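Local coordinates for protein LbaCas13a (C2c2) (Lachnospiraceae bacterium, PDB 5W1H) that binds a mature CRISPR RNA and, as a guide-directed nuclease of the Cas13a family, probably cleaves RNA, with a preference for cuts at adenine, at residues Val1297-Glu1302 against Asn1334-Glu1339; Ser900-Lys905 against Lys954-Asp959. All blocks are in the same frame, centred on the assembly; numbering follows the deposited sequence.

Overall arrangement
Both contacts lie within the same long chain, on opposite sides of its centre, their own centres about 44 Å apart and their nearest atoms about 33 Å apart. Each is largely buried, yet they join different elements. Interaction 1 pairs two antiparallel strands of a mixed sheet near the C-terminus, and its nearest atom is about 4 Å from the bound RNA. Interaction 2 sets the first turn of a helix against a small hairpin, about 15 Å from the RNA at its nearest atom. Backbone hydrogen bonds and a polar, aromatic face hold the strands; the helix and hairpin share no hydrogen bond and meet mainly through one valine.

Interaction 1: residues Val1297-Glu1302 against Asn1334-Glu1339; sequences VNVRFE and NGVYSE
The side-chain amide of N1298 lies flat against the ring of Y1337, the two planes only 5° apart. N1298 CB sits over the ring centre, 3.5 Å from the centroid of Y1337, in a CH-pi contact, and the amide group continues the stack outward toward the hydroxyl. The phenol gets there because chi1 of Y1337 is 62°, which sets CG between its own N and carbonyl carbon and turns the ring back over the neighbouring strand. Asparagine suits the place, being flat enough to stack and polar enough to bond: its ND2 reaches E1339 OE1 at 2.7 Å, with the acceptor close to the amide plane but the donor arriving from above the carboxylate. E1339 bends at chi2 to present that oxygen, and its OE2 accepts from the backbone of A829.

These residues belong to an antiparallel pairing of strands 1297-1310 and 1336-1344. N1298 and Y1337 form a hydrogen-bonded pair, N1298 N to Y1337 O at 2.8 Å and Y1337 N to N1298 O at 2.9 Å; R1300 N extends the pairing to G1335 O.

The extended chain of R1300 brings its guanidinium obliquely to the CE1 corner of the Y1337 ring, R1300 NH2 lying 3.3 Å from Y1337 CE1, with guanidinium and ring planes 44° apart. Replacing Y1337 by an alanine would probably leave the N1298 amide without its stacking surface and the R1300 guanidinium freer to turn.

On the other face, V1297 and V1336 pack against helix 1357-1368, and V1299 packs on L1292 of helix 1284-1294. V1297 CG1 meets V1336 CG1 at 3.9 Å, while the second methyl of V1336, CG2, lies beside V1299 CG1 at 4.1 Å. Farther along the first strand, F1301 turns from this pairing and packs on an adenine base of the bound RNA.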
ATOM      1  N   VAL A1297      -5.029  17.115   3.115  1.00 26.30           N
ATOM      2  CA  VAL A1297      -6.458  17.238   3.382  1.00 28.12           C
ATOM      3  C   VAL A1297      -6.843  16.178   4.405  1.00 25.53           C
ATOM      4  O   VAL A1297      -6.651  14.977   4.170  1.00 26.33           O
ATOM      5  CB  VAL A1297      -7.298  17.091   2.105  1.00 25.93           C
ATOM      6  CG1 VAL A1297      -8.785  17.178   2.444  1.00 26.86           C
ATOM      7  CG2 VAL A1297      -6.913  18.153   1.095  1.00 25.59           C
ATOM      8  N   ASN A1298      -7.390  16.619   5.532  1.00 25.34           N
ATOM      9  CA  ASN A1298      -7.860  15.729   6.583  1.00 27.17           C
ATOM     10  C   ASN A1298      -9.373  15.593   6.483  1.00 29.68           C
ATOM     11  O   ASN A1298     -10.089  16.600   6.472  1.00 30.83           O
ATOM     12  CB  ASN A1298      -7.474  16.265   7.961  1.00 34.88           C
ATOM     13  CG  ASN A1298      -6.918  15.193   8.868  1.00 38.43           C
ATOM     14  OD1 ASN A1298      -7.628  14.269   9.266  1.00 43.82           O
ATOM     15  ND2 ASN A1298      -5.641  15.313   9.209  1.00 34.53           N
ATOM     16  N   VAL A1299      -9.857  14.355   6.404  1.00 30.17           N
ATOM     17  CA  VAL A1299     -11.288  14.098   6.325  1.00 29.50           C
ATOM     18  C   VAL A1299     -11.694  13.197   7.484  1.00 29.06           C
ATOM     19  O   VAL A1299     -10.922  12.349   7.943  1.00 30.76           O
ATOM     20  CB  VAL A1299     -11.701  13.476   4.971  1.00 30.35           C
ATOM     21  CG1 VAL A1299     -11.215  14.340   3.817  1.00 25.98           C
ATOM     22  CG2 VAL A1299     -11.189  12.046   4.841  1.00 29.06           C
ATOM     23  N   ARG A1300     -12.913  13.404   7.971  1.00 27.23           N
ATOM     24  CA  ARG A1300     -13.491  12.597   9.037  1.00 26.94           C
ATOM     25  C   ARG A1300     -14.652  11.804   8.453  1.00 30.42           C
ATOM     26  O   ARG A1300     -15.657  12.388   8.030  1.00 29.20           O
ATOM     27  CB  ARG A1300     -13.960  13.465  10.205  1.00 31.74           C
ATOM     28  CG  ARG A1300     -12.864  14.287  10.870  1.00 34.30           C
ATOM     29  CD  ARG A1300     -13.452  15.160  11.977  1.00 45.20           C
ATOM     30  NE  ARG A1300     -12.608  16.307  12.305  1.00 46.11           N
ATOM     31  CZ  ARG A1300     -11.941  16.448  13.448  1.00 47.41           C
ATOM     32  NH1 ARG A1300     -12.017  15.510  14.383  1.00 56.01           N
ATOM     33  NH2 ARG A1300     -11.202  17.531  13.658  1.00 45.87           N
ATOM     34  N   PHE A1301     -14.512  10.482   8.434  1.00 26.79           N
ATOM     35  CA  PHE A1301     -15.487   9.623   7.788  1.00 29.00           C
ATOM     36  C   PHE A1301     -16.731   9.451   8.648  1.00 32.63           C
ATOM     37  O   PHE A1301     -16.692   9.556   9.878  1.00 28.16           O
ATOM     38  CB  PHE A1301     -14.888   8.247   7.497  1.00 27.80           C
ATOM     39  CG  PHE A1301     -13.929   8.232   6.346  1.00 26.40           C
ATOM     40  CD1 PHE A1301     -14.187   8.964   5.199  1.00 25.50           C
ATOM     41  CD2 PHE A1301     -12.767   7.480   6.411  1.00 29.32           C
ATOM     42  CE1 PHE A1301     -13.304   8.947   4.137  1.00 28.15           C
ATOM     43  CE2 PHE A1301     -11.881   7.456   5.352  1.00 24.75           C
ATOM     44  CZ  PHE A1301     -12.148   8.192   4.214  1.00 26.54           C
ATOM     45  N   GLU A1302     -17.841   9.182   7.975  1.00 31.77           N
ATOM     46  CA  GLU A1302     -19.086   8.808   8.621  1.00 30.28           C
ATOM     47  C   GLU A1302     -19.644   7.630   7.843  1.00 28.66           C
ATOM     48  O   GLU A1302     -19.773   7.702   6.618  1.00 31.29           O
ATOM     49  CB  GLU A1302     -20.066   9.982   8.640  1.00 34.88           C
ATOM     50  CG  GLU A1302     -21.232   9.832   9.591  1.00 38.57           C
ATOM     51  CD  GLU A1302     -21.949  11.151   9.811  1.00 50.14           C
ATOM     52  OE1 GLU A1302     -21.483  11.951  10.651  1.00 54.62           O
ATOM     53  OE2 GLU A1302     -22.965  11.400   9.127  1.00 53.24           O
ATOM     54  N   ASN A1334     -17.723  20.244   9.992  1.00 32.75           N
ATOM     55  CA  ASN A1334     -16.313  20.093  10.351  1.00 36.08           C
ATOM     56  C   ASN A1334     -15.794  18.701   9.991  1.00 34.24           C
ATOM     57  O   ASN A1334     -15.126  18.034  10.785  1.00 34.80           O
ATOM     58  CB  ASN A1334     -16.089  20.403  11.832  1.00 37.61           C
ATOM     59  CG  ASN A1334     -16.437  21.833  12.180  1.00 41.21           C
ATOM     60  OD1 ASN A1334     -16.492  22.694  11.304  1.00 37.28           O
ATOM     61  ND2 ASN A1334     -16.672  22.097  13.461  1.00 44.14           N
ATOM     62  N   GLY A1335     -16.106  18.268   8.772  1.00 30.54           N
ATOM     63  CA  GLY A1335     -15.657  16.974   8.292  1.00 31.04           C
ATOM     64  C   GLY A1335     -14.379  17.027   7.479  1.00 29.53           C
ATOM     65  O   GLY A1335     -13.734  15.997   7.266  1.00 29.21           O
ATOM     66  N   VAL A1336     -14.002  18.217   7.013  1.00 28.32           N
ATOM     67  CA  VAL A1336     -12.815  18.412   6.187  1.00 27.00           C
ATOM     68  C   VAL A1336     -12.029  19.592   6.739  1.00 32.24           C
ATOM     69  O   VAL A1336     -12.591  20.673   6.950  1.00 32.29           O
ATOM     70  CB  VAL A1336     -13.175  18.657   4.709  1.00 26.80           C
ATOM     71  CG1 VAL A1336     -11.915  18.968   3.900  1.00 29.79           C
ATOM     72  CG2 VAL A1336     -13.906  17.455   4.122  1.00 27.53           C
ATOM     73  N   TYR A1337     -10.733  19.392   6.966  1.00 32.24           N
ATOM     74  CA  TYR A1337      -9.870  20.491   7.371  1.00 32.15           C
ATOM     75  C   TYR A1337      -8.471  20.267   6.819  1.00 33.31           C
ATOM     76  O   TYR A1337      -8.053  19.131   6.576  1.00 28.89           O
ATOM     77  CB  TYR A1337      -9.826  20.665   8.896  1.00 33.27           C
ATOM     78  CG  TYR A1337      -9.267  19.495   9.682  1.00 32.67           C
ATOM     79  CD1 TYR A1337     -10.091  18.461  10.106  1.00 35.15           C
ATOM     80  CD2 TYR A1337      -7.922  19.447  10.033  1.00 34.60           C
ATOM     81  CE1 TYR A1337      -9.589  17.399  10.838  1.00 35.67           C
ATOM     82  CE2 TYR A1337      -7.412  18.388  10.766  1.00 35.53           C
ATOM     83  CZ  TYR A1337      -8.251  17.369  11.167  1.00 35.21           C
ATOM     84  OH  TYR A1337      -7.749  16.313  11.894  1.00 38.48           O
ATOM     85  N   SER A1338      -7.759  21.368   6.612  1.00 30.18           N
ATOM     86  CA  SER A1338      -6.419  21.311   6.057  1.00 32.62           C
ATOM     87  C   SER A1338      -5.399  20.993   7.139  1.00 30.04           C
ATOM     88  O   SER A1338      -5.534  21.407   8.293  1.00 30.21           O
ATOM     89  CB  SER A1338      -6.058  22.639   5.390  1.00 30.53           C
ATOM     90  OG  SER A1338      -4.684  22.679   5.043  1.00 31.91           O
ATOM     91  N   GLU A1339      -4.377  20.235   6.757  1.00 31.18           N
ATOM     92  CA  GLU A1339      -3.191  20.127   7.590  1.00 31.17           C
ATOM     93  C   GLU A1339      -2.528  21.493   7.723  1.00 33.80           C
ATOM     94  O   GLU A1339      -2.601  22.334   6.823  1.00 29.52           O
ATOM     95  CB  GLU A1339      -2.204  19.127   6.990  1.00 34.34           C
ATOM     96  CG  GLU A1339      -2.642  17.684   7.095  1.00 35.07           C
ATOM     97  CD  GLU A1339      -2.692  17.199   8.528  1.00 40.81           C
ATOM     98  OE1 GLU A1339      -3.790  17.213   9.126  1.00 42.33           O
ATOM     99  OE2 GLU A1339      -1.630  16.815   9.059  1.00 37.67           O
TER

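Interaction 2: residues Ser900-Lys905 against Lys954-Asp959; sequences SSELQK and KIAGVD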
ATOM      1  N   SER A 900      13.487  -6.665 -29.066  1.00 37.77           N
ATOM      2  CA  SER A 900      12.747  -7.085 -27.879  1.00 35.61           C
ATOM      3  C   SER A 900      11.330  -6.529 -27.930  1.00 36.80           C
ATOM      4  O   SER A 900      11.122  -5.325 -27.742  1.00 32.88           O
ATOM      5  CB  SER A 900      13.449  -6.632 -26.599  1.00 37.11           C
ATOM      6  OG  SER A 900      12.630  -6.874 -25.467  1.00 32.00           O
ATOM      7  N   SER A 901      10.356  -7.412 -28.170  1.00 31.65           N
ATOM      8  CA  SER A 901       8.954  -7.029 -28.045  1.00 37.45           C
ATOM      9  C   SER A 901       8.626  -6.575 -26.629  1.00 29.64           C
ATOM     10  O   SER A 901       7.808  -5.666 -26.440  1.00 28.23           O
ATOM     11  CB  SER A 901       8.049  -8.198 -28.442  1.00 39.47           C
ATOM     12  OG  SER A 901       8.123  -8.460 -29.829  1.00 46.43           O
ATOM     13  N   GLU A 902       9.245  -7.198 -25.624  1.00 33.12           N
ATOM     14  CA  GLU A 902       8.975  -6.811 -24.242  1.00 32.57           C
ATOM     15  C   GLU A 902       9.429  -5.384 -23.966  1.00 28.98           C
ATOM     16  O   GLU A 902       8.719  -4.618 -23.304  1.00 29.38           O
ATOM     17  CB  GLU A 902       9.651  -7.788 -23.279  1.00 35.86           C
ATOM     18  CG  GLU A 902       9.347  -7.522 -21.809  1.00 35.38           C
ATOM     19  CD  GLU A 902       7.892  -7.778 -21.447  1.00 39.88           C
ATOM     20  OE1 GLU A 902       7.211  -8.526 -22.183  1.00 40.41           O
ATOM     21  OE2 GLU A 902       7.428  -7.228 -20.425  1.00 39.69           O
ATOM     22  N   LEU A 903      10.608  -5.003 -24.467  1.00 29.45           N
ATOM     23  CA  LEU A 903      11.068  -3.628 -24.285  1.00 27.89           C
ATOM     24  C   LEU A 903      10.128  -2.638 -24.962  1.00 26.80           C
ATOM     25  O   LEU A 903       9.875  -1.549 -24.433  1.00 27.60           O
ATOM     26  CB  LEU A 903      12.493  -3.471 -24.816  1.00 28.80           C
ATOM     27  CG  LEU A 903      13.610  -3.805 -23.822  1.00 29.41           C
ATOM     28  CD1 LEU A 903      14.982  -3.663 -24.468  1.00 28.01           C
ATOM     29  CD2 LEU A 903      13.505  -2.914 -22.585  1.00 28.82           C
ATOM     30  N   GLN A 904       9.590  -3.000 -26.129  1.00 23.62           N
ATOM     31  CA  GLN A 904       8.642  -2.122 -26.807  1.00 24.63           C
ATOM     32  C   GLN A 904       7.358  -1.952 -26.001  1.00 23.84           C
ATOM     33  O   GLN A 904       6.751  -0.873 -26.027  1.00 24.48           O
ATOM     34  CB  GLN A 904       8.346  -2.662 -28.209  1.00 25.00           C
ATOM     35  CG  GLN A 904       9.590  -2.746 -29.095  1.00 28.62           C
ATOM     36  CD  GLN A 904       9.320  -3.348 -30.464  1.00 33.36           C
ATOM     37  OE1 GLN A 904       8.174  -3.602 -30.832  1.00 31.70           O
ATOM     38  NE2 GLN A 904      10.384  -3.577 -31.226  1.00 35.62           N
ATOM     39  N   LYS A 905       6.939  -2.991 -25.273  1.00 26.41           N
ATOM     40  CA  LYS A 905       5.782  -2.863 -24.391  1.00 25.37           C
ATOM     41  C   LYS A 905       6.029  -1.824 -23.305  1.00 26.68           C
ATOM     42  O   LYS A 905       5.184  -0.956 -23.056  1.00 22.54           O
ATOM     43  CB  LYS A 905       5.446  -4.208 -23.748  1.00 28.61           C
ATOM     44  CG  LYS A 905       4.989  -5.310 -24.686  1.00 31.19           C
ATOM     45  CD  LYS A 905       4.502  -6.488 -23.848  1.00 33.87           C
ATOM     46  CE  LYS A 905       4.813  -7.819 -24.493  1.00 37.75           C
ATOM     47  NZ  LYS A 905       4.427  -8.946 -23.600  1.00 36.04           N
ATOM     48  N   LYS A 954      16.929  -8.799 -14.037  1.00 29.54           N
ATOM     49  CA  LYS A 954      16.064  -8.969 -15.194  1.00 29.96           C
ATOM     50  C   LYS A 954      14.616  -9.075 -14.747  1.00 31.81           C
ATOM     51  O   LYS A 954      14.318  -9.531 -13.640  1.00 32.57           O
ATOM     52  CB  LYS A 954      16.443 -10.211 -16.013  1.00 33.77           C
ATOM     53  CG  LYS A 954      17.633 -10.024 -16.947  1.00 33.30           C
ATOM     54  CD  LYS A 954      18.016 -11.344 -17.595  1.00 37.25           C
ATOM     55  CE  LYS A 954      18.729 -11.139 -18.923  1.00 42.97           C
ATOM     56  NZ  LYS A 954      19.955 -10.305 -18.790  1.00 45.18           N
ATOM     57  N   ILE A 955      13.719  -8.647 -15.628  1.00 32.00           N
ATOM     58  CA  ILE A 955      12.284  -8.775 -15.412  1.00 32.57           C
ATOM     59  C   ILE A 955      11.673  -9.250 -16.723  1.00 37.42           C
ATOM     60  O   ILE A 955      11.904  -8.642 -17.775  1.00 33.45           O
ATOM     61  CB  ILE A 955      11.646  -7.455 -14.933  1.00 29.90           C
ATOM     62  CG1 ILE A 955      10.127  -7.587 -14.826  1.00 35.66           C
ATOM     63  CG2 ILE A 955      12.065  -6.280 -15.814  1.00 36.13           C
ATOM     64  CD1 ILE A 955       9.680  -8.363 -13.609  1.00 33.52           C
ATOM     65  N   ALA A 956      10.935 -10.358 -16.671  1.00 40.25           N
ATOM     66  CA  ALA A 956      10.315 -10.945 -17.858  1.00 41.87           C
ATOM     67  C   ALA A 956      11.337 -11.128 -18.979  1.00 42.10           C
ATOM     68  O   ALA A 956      11.084 -10.810 -20.144  1.00 44.93           O
ATOM     69  CB  ALA A 956       9.128 -10.102 -18.328  1.00 40.64           C
ATOM     70  N   GLY A 957      12.519 -11.622 -18.614  1.00 41.89           N
ATOM     71  CA  GLY A 957      13.575 -11.907 -19.566  1.00 44.10           C
ATOM     72  C   GLY A 957      14.293 -10.708 -20.149  1.00 40.48           C
ATOM     73  O   GLY A 957      15.022 -10.868 -21.136  1.00 40.94           O
ATOM     74  N   VAL A 958      14.131  -9.517 -19.574  1.00 36.72           N
ATOM     75  CA  VAL A 958      14.719  -8.293 -20.109  1.00 34.72           C
ATOM     76  C   VAL A 958      15.459  -7.571 -18.988  1.00 32.12           C
ATOM     77  O   VAL A 958      15.007  -7.572 -17.839  1.00 30.96           O
ATOM     78  CB  VAL A 958      13.636  -7.390 -20.742  1.00 38.73           C
ATOM     79  CG1 VAL A 958      14.128  -5.971 -20.897  1.00 34.68           C
ATOM     80  CG2 VAL A 958      13.207  -7.947 -22.094  1.00 40.19           C
ATOM     81  N   ASP A 959      16.604  -6.968 -19.321  1.00 30.96           N
ATOM     82  CA  ASP A 959      17.415  -6.280 -18.320  1.00 31.54           C
ATOM     83  C   ASP A 959      16.644  -5.126 -17.690  1.00 29.13           C
ATOM     84  O   ASP A 959      16.101  -4.270 -18.392  1.00 26.75           O
ATOM     85  CB  ASP A 959      18.705  -5.745 -18.949  1.00 31.49           C
ATOM     86  CG  ASP A 959      19.693  -6.842 -19.288  1.00 39.96           C
ATOM     87  OD1 ASP A 959      19.342  -8.030 -19.139  1.00 39.77           O
ATOM     88  OD2 ASP A 959      20.823  -6.511 -19.706  1.00 42.82           O
TER
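V958 projects from its hairpin toward the start of helix 901-911 and divides its two methyls between different partners. Apolar packing comes first: CG1, placed anti to the valine's own N (chi1 162°), meets L903 CD2 at 3.5 Å, the two side chains crossing at a slant. The other methyl, CG2, rests 3.8 Å from E902 CB, against the aliphatic base of the glutamate. A branched residue suits this spot because one short side chain can touch two helix residues at once. L903 and V958 also both pack on V963, so that helix 960-974 contributes to the same apolar cluster.

Mixed polar and apolar contacts flank that cluster. V958 CG2 lies 3.6 Å from S900 OG, and A956 CB approaches E902 OE2 at 3.9 Å; the small methyl of alanine comes close to the carboxylate without adding a rival polar group.

The hairpin is a two-residue one, strands 954-955 and 958-959 joined by a type I' turn from I955 to V958. A956 and G957 occupy its corners with positive phi, a conformation that glycine adopts readily, and I955 and V958 exchange backbone hydrogen bonds across it. A956 and V958, not the glycine of the turn, face the N-terminal end of the helix.

Hydrogen bonds and charges work within each segment. S900 is the N-cap, a place suited to serine: its OG accepts from L903 N at 2.9 Å with an angle of 163° at the hydrogen. E902 bends at chi2 (67°), bringing OE1 to a salt bridge of 3.2 Å with K905 NZ, met on the syn side of the carboxylate. The same ammonium group forms a second salt bridge, to D605.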